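Local atomic coordinates of dihydrodipicolinate synthase (Methanocaldococcus jannaschii DSM 2661, PDB entry 2YXG), a protein that probably catalyses the condensation of pyruvate with aspartate semialdehyde, a step of lysine biosynthesis by the diaminopimelate pathway. Residues 53-56 with 57-61. Sequence-based numbering, arbitrary orientation.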
loop_
_atom_site.group_PDB
_atom_site.type_symbol
_atom_site.label_atom_id
_atom_site.label_comp_id
_atom_site.label_asym_id
_atom_site.label_seq_id
_atom_site.Cartn_x
_atom_site.Cartn_y
_atom_site.Cartn_z
ATOM N N GLU A 53 -5.996 36.307 -3.758
ATOM C CA GLU A 53 -5.651 37.420 -4.618
ATOM C C GLU A 53 -4.430 37.117 -5.512
ATOM O O GLU A 53 -4.450 37.437 -6.706
ATOM C CB GLU A 53 -5.486 38.702 -3.782
ATOM C CG GLU A 53 -4.895 39.922 -4.533
ATOM C CD GLU A 53 -4.399 41.031 -3.569
ATOM O OE1 GLU A 53 -4.024 40.694 -2.405
ATOM O OE2 GLU A 53 -4.384 42.223 -3.974
ATOM N N GLU A 54 -3.398 36.463 -4.955
ATOM C CA GLU A 54 -2.258 36.025 -5.767
ATOM C C GLU A 54 -2.669 35.024 -6.883
ATOM O O GLU A 54 -2.276 35.164 -8.036
ATOM C CB GLU A 54 -1.149 35.458 -4.882
ATOM C CG GLU A 54 -0.445 36.482 -4.027
ATOM C CD GLU A 54 0.520 35.833 -3.039
ATOM O OE1 GLU A 54 0.168 34.763 -2.473
ATOM O OE2 GLU A 54 1.620 36.393 -2.831
ATOM N N HIS A 55 -3.476 34.033 -6.511
ATOM C CA HIS A 55 -4.037 33.082 -7.434
ATOM C C HIS A 55 -4.695 33.847 -8.597
ATOM O O HIS A 55 -4.400 33.601 -9.774
ATOM C CB HIS A 55 -5.031 32.205 -6.667
ATOM C CG HIS A 55 -5.386 30.918 -7.348
ATOM N ND1 HIS A 55 -5.941 30.865 -8.611
ATOM C CD2 HIS A 55 -5.352 29.637 -6.901
ATOM C CE1 HIS A 55 -6.208 29.606 -8.924
ATOM N NE2 HIS A 55 -5.843 28.841 -7.912
ATOM N N LYS A 56 -5.541 34.822 -8.279
ATOM C CA LYS A 56 -6.280 35.504 -9.333
ATOM C C LYS A 56 -5.311 36.257 -10.201
ATOM O O LYS A 56 -5.385 36.151 -11.423
ATOM C CB LYS A 56 -7.389 36.420 -8.779
ATOM C CG LYS A 56 -8.390 35.691 -7.868
ATOM C CD LYS A 56 -9.827 36.196 -7.936
ATOM C CE LYS A 56 -10.309 36.849 -6.673
ATOM N NZ LYS A 56 -11.820 36.694 -6.473
ATOM N N LYS A 57 -4.387 36.989 -9.581
ATOM C CA LYS A 57 -3.490 37.847 -10.317
ATOM C C LYS A 57 -2.561 36.981 -11.115
ATOM O O LYS A 57 -2.176 37.370 -12.199
ATOM C CB LYS A 57 -2.646 38.726 -9.389
ATOM C CG LYS A 57 -3.324 39.892 -8.697
ATOM C CD LYS A 57 -3.710 40.972 -9.709
ATOM C CE LYS A 57 -2.724 42.166 -9.741
ATOM N NZ LYS A 57 -3.307 43.266 -10.643
ATOM N N VAL A 58 -2.139 35.825 -10.570
ATOM C CA VAL A 58 -1.253 34.951 -11.391
ATOM C C VAL A 58 -1.959 34.471 -12.655
ATOM O O VAL A 58 -1.383 34.567 -13.710
ATOM C CB VAL A 58 -0.620 33.744 -10.651
ATOM C CG1 VAL A 58 0.105 32.846 -11.677
ATOM C CG2 VAL A 58 0.359 34.215 -9.578
ATOM N N ILE A 59 -3.179 33.950 -12.556
ATOM C CA ILE A 59 -3.927 33.525 -13.758
ATOM C C ILE A 59 -4.074 34.677 -14.778
ATOM O O ILE A 59 -3.814 34.521 -15.995
ATOM C CB ILE A 59 -5.297 32.872 -13.398
ATOM C CG1 ILE A 59 -5.088 31.501 -12.739
ATOM C CG2 ILE A 59 -6.164 32.662 -14.670
ATOM C CD1 ILE A 59 -6.303 30.965 -11.988
ATOM N N GLU A 60 -4.457 35.848 -14.262
ATOM C CA GLU A 60 -4.585 37.094 -15.023
ATOM C C GLU A 60 -3.289 37.386 -15.764
ATOM O O GLU A 60 -3.304 37.651 -16.972
ATOM C CB GLU A 60 -4.892 38.237 -14.044
ATOM C CG GLU A 60 -5.811 39.338 -14.616
ATOM C CD GLU A 60 -5.499 40.748 -14.084
ATOM O OE1 GLU A 60 -4.404 40.975 -13.483
ATOM O OE2 GLU A 60 -6.351 41.642 -14.274
ATOM N N LYS A 61 -2.150 37.321 -15.058
ATOM C CA LYS A 61 -0.880 37.619 -15.724
ATOM C C LYS A 61 -0.618 36.602 -16.859
ATOM O O LYS A 61 -0.207 36.962 -17.992
ATOM C CB LYS A 61 0.258 37.691 -14.723
ATOM C CG LYS A 61 1.645 37.962 -15.358
ATOM C CD LYS A 61 1.851 39.497 -15.588
ATOM C CE LYS A 61 3.032 39.779 -16.542
ATOM N NZ LYS A 61 3.325 41.242 -16.636
#
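His55 turns its ring carbon CG anti to the backbone N (chi1 -162°), while Ile59, one turn on, sets CG1 anti to its carbonyl carbon (chi1 -70°) and continues outward to CD1, with chi2 near anti. The two side chains therefore run side by side in the same direction. Ile59 CD1 meets the edge of the imidazole, near the ring plane, and lies 3.4 Å from both CE1 and ND1 of His55. Val58 CG2, beside its own backbone N, comes to 3.2 Å from the carbonyl O of Glu54.

The backbone is regular alpha-helix. Val58 N donates a hydrogen bond to Glu54 O at 2.6 Å, and Ile59 N one to His55 O at 3.1 Å, almost straight at 178°. Lys57 N to Glu53 O and Glu60 N to Lys56 O continue the i to i+4 pattern.

This is helix 52-66 of the beta-alpha-beta unit between strands 37-40 and 71-75 of the TIM barrel. Val41 touches His55, Val58 and Ile59, and helix 81-94 packs on His55 through Leu87 and on Ile59 through Val94. Glu54 OE1 forms a salt bridge to Arg265 and accepts a hydrogen bond from Ser51 N.

On the outer side, Lys57 NZ and Glu60 OE1 form a long, probably weak salt bridge of 3.8 Å. The inner contact is van der Waals. His55 ND1 is buried without a polar partner in the model, which probably disfavours a charged imidazole.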